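Local coordinates for protein putative DNA helicase (Lactobacillus plantarum, PDB 3DMN) that is a putative DNA helicase, the crystallised C-terminal domain of which contains a UvrD-like helicase region and probably helps couple nucleotide hydrolysis to DNA unwinding, at residues R6-Q9 / Q10-D13; T40-F43 / E44-V47; V51-L54 / A55-S59; G68-L71 / A72-E75. All blocks are in the same frame, centred on the assembly; numbering follows the deposited sequence.

Following the chain from the N terminus, the four contacts come in series; none encloses or crosses another, and each is local, between side chains and backbone groups a turn or so apart. Contact 1 caps helix 9-16, with its centre about 27 Å from that of contact 2 and on the opposite side of the chain's centre. Contact 2 turns the chain from strand 36-40 into helix 43-59, and contact 3 lies further along the same helix, the two centres about 16 Å apart. Contact 4 repeats the strand-to-helix turn between strand 64-68 and helix 71-82. Contacts 2 and 4 thus join two parallel strands of the central sheet to their following helices, their nearest atoms about 6 Å apart.

Contact 1 (R6-Q9 / Q10-D13); sequences RSTQ and QITD
Thr-8 OG1 accepts the backbone N-H of Ile-11 at 3.1 Å, a nearly straight bond with an angle of 166° at the hydrogen. The hydroxyl reaches this N-H because chi1 of 61° sets OG1 between the backbone N and the carbonyl carbon of Thr-8, where it also lies against Ile-11 CG1 at 3.4 Å. One residue further on, Thr-12 N donates to Thr-8 O at 2.9 Å, and Asp-13 N likewise donates to Gln-9 O. Thr-12 OG1 approaches Thr-8 O as well, though that second bond is not settled.

This is an N-cap: Thr-8 stands right before helix 9-16, and its side chain occupies an N-H of the first turn that has no carbonyl of an earlier helical residue to bind. With an alanine here the hydroxyl is gone, and Ile-11 N would probably lose its capping acceptor, leaving the first turn freer to fray.

Around the cap, Ser-7 CB rests on Ile-11 CG2 at 3.7 Å, carrying the apolar contact back across the loop. Water 1 reaches Ser-7 OG and, weakly, Thr-12 OG1, while Ser-7 OG is also bonded to Ala-144 O. One turn along, the carboxylate of Asp-13 crosses Gln-9 with OD2 3.5 Å from Gln-9 CG, the amide and carboxylate planes 54° apart. The polar ends look elsewhere: Asp-13 forms a salt bridge with Lys-16, Gln-9 OE1 binds Gln-31, and the bent side chain of Gln-10 bonds Gly-32 N and Gln-31. Backbone hydrogen bonds link Thr-8 with Met-145 and Gln-9 with Arg-30.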
ATOM      1  N   ARG A   6      -9.090  -6.789  13.257  1.00 45.73           N
ATOM      2  CA  ARG A   6      -9.839  -5.635  12.743  1.00 44.82           C
ATOM      3  C   ARG A   6      -8.938  -4.409  12.615  1.00 42.16           C
ATOM      4  O   ARG A   6      -8.078  -4.171  13.484  1.00 42.87           O
ATOM      5  CB  ARG A   6     -11.021  -5.337  13.648  1.00 45.46           C
ATOM      6  CG  ARG A   6     -12.261  -6.091  13.243  1.00 49.70           C
ATOM      7  CD  ARG A   6     -13.002  -6.660  14.435  1.00 54.87           C
ATOM      8  NE  ARG A   6     -14.429  -6.840  14.154  1.00 60.25           N
ATOM      9  CZ  ARG A   6     -14.939  -7.679  13.248  1.00 61.64           C
ATOM     10  NH1 ARG A   6     -16.258  -7.750  13.091  1.00 62.66           N
ATOM     11  NH2 ARG A   6     -14.149  -8.440  12.496  1.00 62.66           N
ATOM     12  N   SER A   7      -9.130  -3.651  11.535  1.00 40.44           N
ATOM     13  CA  SER A   7      -8.371  -2.437  11.318  1.00 37.38           C
ATOM     14  C   SER A   7      -8.975  -1.309  12.133  1.00 34.65           C
ATOM     15  O   SER A   7     -10.054  -1.447  12.754  1.00 34.03           O
ATOM     16  CB  SER A   7      -8.347  -1.993   9.850  1.00 37.76           C
ATOM     17  OG  SER A   7      -7.947  -3.007   8.940  1.00 43.12           O
ATOM     18  N   THR A   8      -8.269  -0.189  12.126  1.00 30.63           N
ATOM     19  CA  THR A   8      -8.765   1.032  12.757  1.00 28.67           C
ATOM     20  C   THR A   8     -10.011   1.481  12.015  1.00 27.45           C
ATOM     21  O   THR A   8     -10.201   1.157  10.843  1.00 27.39           O
ATOM     22  CB  THR A   8      -7.750   2.173  12.624  1.00 28.34           C
ATOM     23  OG1 THR A   8      -7.527   2.444  11.243  1.00 28.77           O
ATOM     24  CG2 THR A   8      -6.413   1.830  13.369  1.00 28.61           C
ATOM     25  N   GLN A   9     -10.847   2.250  12.711  1.00 26.98           N
ATOM     26  CA  GLN A   9     -11.995   2.857  12.023  1.00 25.83           C
ATOM     27  C   GLN A   9     -11.602   3.655  10.775  1.00 26.06           C
ATOM     28  O   GLN A   9     -12.341   3.678   9.789  1.00 25.99           O
ATOM     29  CB  GLN A   9     -12.706   3.790  12.984  1.00 26.34           C
ATOM     30  CG  GLN A   9     -13.924   4.445  12.315  1.00 26.68           C
ATOM     31  CD  GLN A   9     -14.804   5.132  13.323  1.00 26.31           C
ATOM     32  OE1 GLN A   9     -14.324   5.729  14.299  1.00 27.31           O
ATOM     33  NE2 GLN A   9     -16.111   5.050  13.100  1.00 28.33           N
ATOM     34  N   GLN A  10     -10.461   4.330  10.834  1.00 26.07           N
ATOM     35  CA  GLN A  10     -10.001   5.170   9.716  1.00 26.63           C
ATOM     36  C   GLN A  10      -9.777   4.307   8.476  1.00 27.17           C
ATOM     37  O   GLN A  10     -10.223   4.652   7.374  1.00 28.40           O
ATOM     38  CB  GLN A  10      -8.727   5.920  10.118  1.00 28.52           C
ATOM     39  CG  GLN A  10      -9.018   7.121  11.041  1.00 29.61           C
ATOM     40  CD  GLN A  10      -9.398   6.765  12.449  1.00 32.71           C
ATOM     41  OE1 GLN A  10      -9.140   5.663  12.946  1.00 30.40           O
ATOM     42  NE2 GLN A  10     -10.030   7.711  13.107  1.00 35.11           N
ATOM     43  N   ILE A  11      -9.064   3.196   8.652  1.00 26.17           N
ATOM     44  CA  ILE A  11      -8.787   2.295   7.514  1.00 26.61           C
ATOM     45  C   ILE A  11     -10.074   1.614   7.039  1.00 26.84           C
ATOM     46  O   ILE A  11     -10.309   1.522   5.840  1.00 27.77           O
ATOM     47  CB  ILE A  11      -7.671   1.280   7.916  1.00 27.26           C
ATOM     48  CG1 ILE A  11      -6.371   2.060   8.044  1.00 28.78           C
ATOM     49  CG2 ILE A  11      -7.534   0.140   6.915  1.00 28.17           C
ATOM     50  CD1 ILE A  11      -5.283   1.281   8.667  1.00 30.15           C
ATOM     51  N   THR A  12     -10.907   1.160   7.983  1.00 27.97           N
ATOM     52  CA  THR A  12     -12.174   0.507   7.651  1.00 28.47           C
ATOM     53  C   THR A  12     -13.071   1.419   6.808  1.00 28.17           C
ATOM     54  O   THR A  12     -13.643   1.007   5.802  1.00 28.31           O
ATOM     55  CB  THR A  12     -12.880   0.108   8.963  1.00 28.90           C
ATOM     56  OG1 THR A  12     -12.076  -0.891   9.616  1.00 33.88           O
ATOM     57  CG2 THR A  12     -14.284  -0.406   8.681  1.00 32.17           C
ATOM     58  N   ASP A  13     -13.184   2.669   7.237  1.00 26.82           N
ATOM     59  CA  ASP A  13     -14.029   3.611   6.541  1.00 26.86           C
ATOM     60  C   ASP A  13     -13.521   3.993   5.144  1.00 27.51           C
ATOM     61  O   ASP A  13     -14.308   4.103   4.213  1.00 28.39           O
ATOM     62  CB  ASP A  13     -14.211   4.875   7.372  1.00 25.89           C
ATOM     63  CG  ASP A  13     -15.197   4.690   8.485  1.00 27.70           C
ATOM     64  OD1 ASP A  13     -15.845   3.609   8.613  1.00 27.09           O
ATOM     65  OD2 ASP A  13     -15.343   5.647   9.298  1.00 28.54           O
TER
HETATM   66  O   HOH W   1     -10.428  -2.453   6.969  1.00 38.84           O

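Contact 2 (T40-F43 / E44-V47); sequences TPNF and EAGV
Val-47 CG2 sits over one face of the Phe-43 ring, 4.0 Å from its centroid and offset toward the rim, in a CH-pi contact; both side chains also pack on helix 71-82, at Ala-80. A second apolar contact lies further back, where Pro-41 CD meets Ala-45 CB at 3.7 Å, laying the proline ring against the first turn.

Among the hydrogen bonds, Asn-42 OD1 takes the backbone N-H of Ala-45 at 2.9 Å, the donor lying nearly in line with the side-chain C=O. A chi1 of 48° folds the amide back over the helix start and brings OD1 within 3.3 Å of Ala-45 CB too. Two backbone bonds continue the pattern: Gly-46 N to Asn-42 O, and Val-47 N to Phe-43 O, each 2.9 Å long. Thr-40 OG1 is bonded to Ala-152 O of the neighbouring strand.

Charge enters through Glu-44, whose OE2 lies in plane at the ring edge of Phe-43, 3.6 Å from CD2, with the carboxylate turned 70° from the ring. Its OE1 forms a salt bridge with Arg-84. The Asn-42 bond is an asparagine N-cap, set where strand 36-40 turns into helix 43-59 in this parallel alpha/beta fold, with the other contacts flanking it.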
ATOM      1  N   THR A  40       2.599  10.991  -7.213  1.00 28.59           N
ATOM      2  CA  THR A  40       3.953  11.400  -7.588  1.00 28.56           C
ATOM      3  C   THR A  40       4.072  11.431  -9.109  1.00 28.15           C
ATOM      4  O   THR A  40       3.323  10.750  -9.796  1.00 28.16           O
ATOM      5  CB  THR A  40       4.985  10.414  -7.024  1.00 28.70           C
ATOM      6  OG1 THR A  40       4.834   9.125  -7.639  1.00 28.47           O
ATOM      7  CG2 THR A  40       4.830  10.273  -5.475  1.00 29.08           C
ATOM      8  N   PRO A  41       4.985  12.258  -9.647  1.00 27.77           N
ATOM      9  CA  PRO A  41       5.035  12.436 -11.103  1.00 27.58           C
ATOM     10  C   PRO A  41       5.679  11.348 -11.912  1.00 27.91           C
ATOM     11  O   PRO A  41       5.490  11.319 -13.130  1.00 28.18           O
ATOM     12  CB  PRO A  41       5.859  13.736 -11.272  1.00 27.02           C
ATOM     13  CG  PRO A  41       6.782  13.719 -10.010  1.00 27.63           C
ATOM     14  CD  PRO A  41       5.865  13.204  -8.936  1.00 27.09           C
ATOM     15  N   ASN A  42       6.502  10.499 -11.289  1.00 27.94           N
ATOM     16  CA  ASN A  42       7.214   9.473 -12.039  1.00 27.19           C
ATOM     17  C   ASN A  42       7.659   8.381 -11.091  1.00 27.47           C
ATOM     18  O   ASN A  42       7.546   8.542  -9.848  1.00 27.15           O
ATOM     19  CB  ASN A  42       8.406  10.039 -12.837  1.00 27.28           C
ATOM     20  CG  ASN A  42       9.271  10.942 -11.981  1.00 27.56           C
ATOM     21  OD1 ASN A  42       9.746  10.510 -10.922  1.00 27.47           O
ATOM     22  ND2 ASN A  42       9.442  12.193 -12.395  1.00 31.36           N
ATOM     23  N   PHE A  43       8.189   7.304 -11.688  1.00 27.24           N
ATOM     24  CA  PHE A  43       8.533   6.100 -10.920  1.00 27.35           C
ATOM     25  C   PHE A  43       9.539   6.407  -9.792  1.00 27.11           C
ATOM     26  O   PHE A  43       9.293   6.014  -8.647  1.00 26.47           O
ATOM     27  CB  PHE A  43       9.085   5.066 -11.866  1.00 27.79           C
ATOM     28  CG  PHE A  43       9.565   3.815 -11.197  1.00 28.03           C
ATOM     29  CD1 PHE A  43       8.694   2.782 -10.948  1.00 30.77           C
ATOM     30  CD2 PHE A  43      10.917   3.694 -10.836  1.00 29.40           C
ATOM     31  CE1 PHE A  43       9.156   1.601 -10.336  1.00 29.55           C
ATOM     32  CE2 PHE A  43      11.397   2.532 -10.235  1.00 32.39           C
ATOM     33  CZ  PHE A  43      10.515   1.501  -9.953  1.00 30.77           C
ATOM     34  N   GLU A  44      10.598   7.145 -10.121  1.00 27.44           N
ATOM     35  CA  GLU A  44      11.647   7.480  -9.144  1.00 27.51           C
ATOM     36  C   GLU A  44      11.090   8.351  -8.016  1.00 27.15           C
ATOM     37  O   GLU A  44      11.436   8.154  -6.840  1.00 27.38           O
ATOM     38  CB  GLU A  44      12.861   8.117  -9.828  1.00 29.65           C
ATOM     39  CG  GLU A  44      13.596   7.145 -10.769  1.00 31.96           C
ATOM     40  CD  GLU A  44      14.221   5.907 -10.085  1.00 39.55           C
ATOM     41  OE1 GLU A  44      14.611   5.955  -8.891  1.00 40.81           O
ATOM     42  OE2 GLU A  44      14.336   4.858 -10.768  1.00 41.40           O
ATOM     43  N   ALA A  45      10.175   9.283  -8.342  1.00 26.38           N
ATOM     44  CA  ALA A  45       9.531  10.045  -7.273  1.00 26.12           C
ATOM     45  C   ALA A  45       8.623   9.174  -6.387  1.00 26.37           C
ATOM     46  O   ALA A  45       8.479   9.391  -5.158  1.00 26.62           O
ATOM     47  CB  ALA A  45       8.757  11.193  -7.848  1.00 25.52           C
ATOM     48  N   GLY A  46       7.964   8.196  -7.017  1.00 26.42           N
ATOM     49  CA  GLY A  46       7.181   7.228  -6.226  1.00 27.98           C
ATOM     50  C   GLY A  46       8.061   6.471  -5.261  1.00 27.21           C
ATOM     51  O   GLY A  46       7.710   6.307  -4.096  1.00 26.51           O
ATOM     52  N   VAL A  47       9.222   6.014  -5.749  1.00 26.62           N
ATOM     53  CA  VAL A  47      10.154   5.272  -4.899  1.00 26.36           C
ATOM     54  C   VAL A  47      10.650   6.196  -3.754  1.00 26.49           C
ATOM     55  O   VAL A  47      10.753   5.753  -2.613  1.00 27.42           O
ATOM     56  CB  VAL A  47      11.310   4.743  -5.744  1.00 27.05           C
ATOM     57  CG1 VAL A  47      12.377   4.119  -4.858  1.00 27.03           C
ATOM     58  CG2 VAL A  47      10.782   3.693  -6.768  1.00 27.75           C
TER

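Contact 3 (V51-L54 / A55-S59); sequences VDQL and AMNDS
Asn-57 N donates to Gln-53 O at 2.8 Å with the N-H almost straight at 174°, and the same i to i+4 ladder runs on either side along helix 43-59. Asp-58 N binds Leu-54 O at 2.8 Å.

The packed side is formed by Gln-53, Leu-54 and Asn-57, all buried. Gln-53 starts with CG anti to the backbone N (chi1 -169°) and bends at chi2, which carries its amide toward that of Asn-57; the two planes are 57° apart. Behind them lies the sheet: Gln-53 touches Thr-149 and Ile-119, Leu-54 packs on Ile-119, and Asn-57 reaches Glu-147.

The solvent side is looser. Asp-52, Ala-55 and the selenomethionine Met-56 are exposed, and Ala-55 CB merely lies over the preceding turn, 3.5 Å from Asp-52 O. Asp-58, though exposed, is not loose: its CG comes 3.0 Å from Leu-54 O, a carboxylate beside a carbonyl that already accepts Asp-58 N. Beyond it Ser-59 OG turns back to donate to Met-56 O at 2.7 Å.

The chemistry is therefore divided: amides and leucine face the sheet, acidic groups face water, and the negative charge of Asp-58 near the C-terminal end is probably eased by solvent.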
ATOM      1  N   VAL A  51      10.476   5.232   0.249  1.00 25.74           N
ATOM      2  CA  VAL A  51      11.630   5.326   1.169  1.00 27.33           C
ATOM      3  C   VAL A  51      11.273   6.192   2.391  1.00 27.45           C
ATOM      4  O   VAL A  51      11.515   5.828   3.564  1.00 27.57           O
ATOM      5  CB  VAL A  51      12.849   5.892   0.416  1.00 27.07           C
ATOM      6  CG1 VAL A  51      13.963   6.308   1.375  1.00 28.60           C
ATOM      7  CG2 VAL A  51      13.388   4.825  -0.546  1.00 30.06           C
ATOM      8  N   ASP A  52      10.650   7.327   2.099  1.00 27.09           N
ATOM      9  CA  ASP A  52      10.269   8.293   3.103  1.00 28.13           C
ATOM     10  C   ASP A  52       9.208   7.718   4.061  1.00 28.54           C
ATOM     11  O   ASP A  52       9.313   7.893   5.302  1.00 30.23           O
ATOM     12  CB  ASP A  52       9.745   9.551   2.457  1.00 28.96           C
ATOM     13  CG  ASP A  52      10.815  10.330   1.745  1.00 29.27           C
ATOM     14  OD1 ASP A  52      11.997   9.939   1.791  1.00 29.90           O
ATOM     15  OD2 ASP A  52      10.453  11.386   1.170  1.00 30.79           O
ATOM     16  N   GLN A  53       8.213   7.033   3.497  1.00 27.74           N
ATOM     17  CA  GLN A  53       7.187   6.398   4.325  1.00 28.46           C
ATOM     18  C   GLN A  53       7.753   5.286   5.213  1.00 28.73           C
ATOM     19  O   GLN A  53       7.365   5.135   6.368  1.00 29.18           O
ATOM     20  CB  GLN A  53       6.050   5.862   3.457  1.00 28.55           C
ATOM     21  CG  GLN A  53       4.833   5.424   4.309  1.00 30.01           C
ATOM     22  CD  GLN A  53       4.138   6.601   4.944  1.00 30.81           C
ATOM     23  OE1 GLN A  53       3.840   6.595   6.152  1.00 35.57           O
ATOM     24  NE2 GLN A  53       3.915   7.628   4.164  1.00 29.10           N
ATOM     25  N   LEU A  54       8.694   4.517   4.674  1.00 28.47           N
ATOM     26  CA  LEU A  54       9.314   3.450   5.458  1.00 29.64           C
ATOM     27  C   LEU A  54      10.046   4.060   6.650  1.00 29.85           C
ATOM     28  O   LEU A  54       9.956   3.556   7.765  1.00 30.60           O
ATOM     29  CB  LEU A  54      10.266   2.662   4.579  1.00 29.22           C
ATOM     30  CG  LEU A  54       9.588   1.709   3.569  1.00 29.23           C
ATOM     31  CD1 LEU A  54      10.632   1.161   2.638  1.00 31.77           C
ATOM     32  CD2 LEU A  54       8.858   0.557   4.286  1.00 31.60           C
ATOM     33  N   ALA A  55      10.720   5.186   6.420  1.00 30.15           N
ATOM     34  CA  ALA A  55      11.431   5.877   7.505  1.00 31.94           C
ATOM     35  C   ALA A  55      10.428   6.395   8.535  1.00 32.39           C
ATOM     36  O   ALA A  55      10.670   6.266   9.734  1.00 34.20           O
ATOM     37  CB  ALA A  55      12.288   7.001   6.959  1.00 32.39           C
HETATM   38  N   MSE A  56       9.321   6.989   8.076  1.00 32.54           N
HETATM   39  CA  MSE A  56       8.283   7.476   8.988  0.50 33.61           C
HETATM   40  C   MSE A  56       7.710   6.328   9.806  1.00 33.55           C
HETATM   41  O   MSE A  56       7.640   6.416  11.030  1.00 34.34           O
HETATM   42  CB  MSE A  56       7.157   8.162   8.239  0.50 34.02           C
HETATM   43  CG  MSE A  56       5.995   8.575   9.124  0.50 37.03           C
HETATM   44 SE   MSE A  56       6.495   9.978  10.387  0.30 42.24          SE
HETATM   45  CE  MSE A  56       7.238  11.242   9.092  0.50 41.17           C
ATOM     46  N   ASN A  57       7.300   5.252   9.137  1.00 33.02           N
ATOM     47  CA  ASN A  57       6.728   4.091   9.817  1.00 33.09           C
ATOM     48  C   ASN A  57       7.709   3.492  10.824  1.00 33.98           C
ATOM     49  O   ASN A  57       7.330   3.212  11.965  1.00 33.63           O
ATOM     50  CB  ASN A  57       6.272   3.033   8.796  1.00 32.63           C
ATOM     51  CG  ASN A  57       5.080   3.482   7.994  1.00 33.26           C
ATOM     52  OD1 ASN A  57       4.572   4.612   8.169  1.00 30.93           O
ATOM     53  ND2 ASN A  57       4.633   2.612   7.086  1.00 31.01           N
ATOM     54  N   ASP A  58       8.972   3.342  10.413  1.00 34.28           N
ATOM     55  CA  ASP A  58      10.037   2.858  11.316  1.00 35.30           C
ATOM     56  C   ASP A  58      10.125   3.705  12.575  1.00 34.62           C
ATOM     57  O   ASP A  58      10.321   3.187  13.665  1.00 35.23           O
ATOM     58  CB  ASP A  58      11.386   2.941  10.609  1.00 35.27           C
ATOM     59  CG  ASP A  58      11.598   1.849   9.593  1.00 37.33           C
ATOM     60  OD1 ASP A  58      10.738   0.963   9.450  1.00 39.12           O
ATOM     61  OD2 ASP A  58      12.656   1.884   8.921  1.00 39.24           O
ATOM     62  N   SER A  59       9.993   5.012  12.412  1.00 35.56           N
ATOM     63  CA  SER A  59      10.136   5.958  13.521  1.00 36.38           C
ATOM     64  C   SER A  59       8.996   5.834  14.544  1.00 37.32           C
ATOM     65  O   SER A  59       9.141   6.215  15.736  1.00 37.69           O
ATOM     66  CB  SER A  59      10.265   7.381  12.979  1.00 35.69           C
ATOM     67  OG  SER A  59       9.003   7.984  12.798  1.00 38.55           O
TER

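Contact 4 (G68-L71 / A72-E75); sequences GKSL and AECE. With ACT (acetate ion), chain E.
Glu-73 runs out between Lys-69 and Ser-70 as an extended chain, its CG alongside Ser-70 OG and its carboxylate beside Lys-69, where OE1 lies 3.7 Å from Lys-69 CB. Ser-70 is the N-cap of helix 71-82, where the chain leaves strand 64-68 of the parallel sheet: with chi1 at 67° its hydroxyl is tucked back over its own backbone, and OG accepts a hydrogen bond from Glu-73 N at 3.2 Å. Backbone bonds from Cys-74 N to Ser-70 O and from Glu-75 N to Leu-71 O carry the helix on.

Water 2 bridges Glu-73 OE1 to Lys-69 N, while OE2 is bonded to Asn-127 ND2. A leucine in its place would lack the carboxylate and would probably leave water 2 and Asn-127 ND2 without this acceptor.

Lys-69 extends past the carboxylate, bends at chi3 and donates from NZ both to Asn-127 O and to an acetate, probably from the crystallisation liquor. Water 3 ties that acetate to the cap, donating to its O atom and hydrogen-bonded to Ser-70 OG, with a weak bond to Glu-73 OE2. The charged ends of Lys-69 and Glu-73 stay 4.7 Å apart, NZ to OE2.

Elsewhere on the turn, Leu-71 and Glu-75 pass at a slant, the leucine's branched end against the carboxylate, with CD2 3.6 Å from OE2. On the buried side, Cys-74 points its sulfur back toward the strand, and SG comes 3.6 Å from Gly-68 CA.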
ATOM      1  N   GLY A  68       2.401  -4.801  -3.912  1.00 30.76           N
ATOM      2  CA  GLY A  68       2.337  -4.416  -5.359  1.00 30.11           C
ATOM      3  C   GLY A  68       1.297  -5.326  -6.035  1.00 29.17           C
ATOM      4  O   GLY A  68       0.974  -6.387  -5.537  1.00 29.97           O
ATOM      5  N   LYS A  69       0.783  -4.914  -7.170  1.00 28.07           N
ATOM      6  CA  LYS A  69      -0.309  -5.659  -7.795  1.00 28.47           C
ATOM      7  C   LYS A  69       0.174  -6.986  -8.328  1.00 28.85           C
ATOM      8  O   LYS A  69      -0.515  -8.007  -8.154  1.00 28.08           O
ATOM      9  CB  LYS A  69      -0.938  -4.840  -8.917  1.00 28.96           C
ATOM     10  CG  LYS A  69      -2.104  -5.570  -9.585  1.00 28.51           C
ATOM     11  CD  LYS A  69      -2.838  -4.686 -10.641  1.00 30.08           C
ATOM     12  CE  LYS A  69      -1.925  -4.300 -11.783  1.00 27.70           C
ATOM     13  NZ  LYS A  69      -2.724  -3.624 -12.897  1.00 30.16           N
ATOM     14  N   SER A  70       1.289  -6.939  -9.069  1.00 28.47           N
ATOM     15  CA  SER A  70       1.743  -8.095  -9.804  1.00 27.07           C
ATOM     16  C   SER A  70       3.185  -8.386  -9.472  1.00 27.33           C
ATOM     17  O   SER A  70       3.905  -7.503  -8.972  1.00 26.51           O
ATOM     18  CB  SER A  70       1.665  -7.792 -11.322  1.00 28.55           C
ATOM     19  OG  SER A  70       2.624  -6.778 -11.653  1.00 28.42           O
ATOM     20  N   LEU A  71       3.650  -9.600  -9.814  1.00 26.80           N
ATOM     21  CA  LEU A  71       5.072  -9.884  -9.608  1.00 27.00           C
ATOM     22  C   LEU A  71       5.971  -8.890 -10.358  1.00 27.95           C
ATOM     23  O   LEU A  71       6.975  -8.457  -9.814  1.00 27.17           O
ATOM     24  CB  LEU A  71       5.426 -11.318  -9.995  1.00 27.53           C
ATOM     25  CG  LEU A  71       6.898 -11.652  -9.818  1.00 28.95           C
ATOM     26  CD1 LEU A  71       7.280 -11.576  -8.320  1.00 32.67           C
ATOM     27  CD2 LEU A  71       7.190 -13.013 -10.400  1.00 31.11           C
ATOM     28  N   ALA A  72       5.651  -8.581 -11.614  1.00 27.78           N
ATOM     29  CA  ALA A  72       6.553  -7.751 -12.446  1.00 29.00           C
ATOM     30  C   ALA A  72       6.720  -6.377 -11.756  1.00 28.10           C
ATOM     31  O   ALA A  72       7.837  -5.815 -11.660  1.00 28.44           O
ATOM     32  CB  ALA A  72       5.961  -7.569 -13.819  1.00 29.70           C
ATOM     33  N   GLU A  73       5.617  -5.819 -11.269  1.00 27.94           N
ATOM     34  CA  GLU A  73       5.667  -4.489 -10.608  1.00 28.74           C
ATOM     35  C   GLU A  73       6.446  -4.563  -9.299  1.00 28.31           C
ATOM     36  O   GLU A  73       7.233  -3.680  -8.992  1.00 28.75           O
ATOM     37  CB  GLU A  73       4.264  -3.937 -10.426  1.00 30.42           C
ATOM     38  CG  GLU A  73       3.711  -3.664 -11.811  1.00 28.49           C
ATOM     39  CD  GLU A  73       2.313  -3.057 -11.816  1.00 31.05           C
ATOM     40  OE1 GLU A  73       1.712  -2.932 -10.721  1.00 32.95           O
ATOM     41  OE2 GLU A  73       1.863  -2.681 -12.957  1.00 29.84           O
ATOM     42  N   CYS A  74       6.239  -5.641  -8.552  1.00 27.48           N
ATOM     43  CA  CYS A  74       7.046  -5.894  -7.342  1.00 27.34           C
ATOM     44  C   CYS A  74       8.517  -6.041  -7.609  1.00 27.85           C
ATOM     45  O   CYS A  74       9.322  -5.523  -6.825  1.00 28.07           O
ATOM     46  CB  CYS A  74       6.534  -7.146  -6.604  1.00 27.57           C
ATOM     47  SG  CYS A  74       4.909  -6.875  -5.821  1.00 29.32           S
ATOM     48  N   GLU A  75       8.880  -6.726  -8.703  1.00 27.03           N
ATOM     49  CA  GLU A  75      10.299  -6.866  -9.065  1.00 27.31           C
ATOM     50  C   GLU A  75      10.903  -5.492  -9.370  1.00 27.58           C
ATOM     51  O   GLU A  75      12.021  -5.209  -8.952  1.00 28.49           O
ATOM     52  CB  GLU A  75      10.410  -7.789 -10.284  1.00 27.63           C
ATOM     53  CG  GLU A  75      10.232  -9.201  -9.851  1.00 28.64           C
ATOM     54  CD  GLU A  75      10.116 -10.168 -10.999  1.00 34.42           C
ATOM     55  OE1 GLU A  75       9.787  -9.727 -12.120  1.00 39.41           O
ATOM     56  OE2 GLU A  75      10.352 -11.380 -10.765  1.00 35.89           O
TER
HETATM   57  C   ACT E   4      -0.302  -3.932 -15.197  1.00 24.01           C
HETATM   58  O   ACT E   4      -0.228  -4.771 -14.266  1.00 26.31           O
HETATM   59  OXT ACT E   4      -1.250  -3.091 -15.173  1.00 23.09           O
HETATM   60  CH3 ACT E   4       0.714  -4.021 -16.272  1.00 25.46           C
HETATM   61  O   HOH W   2       2.053  -2.556  -8.009  1.00 17.23           O
HETATM   62  O   HOH W   3       2.218  -5.896 -14.210  1.00 18.01           O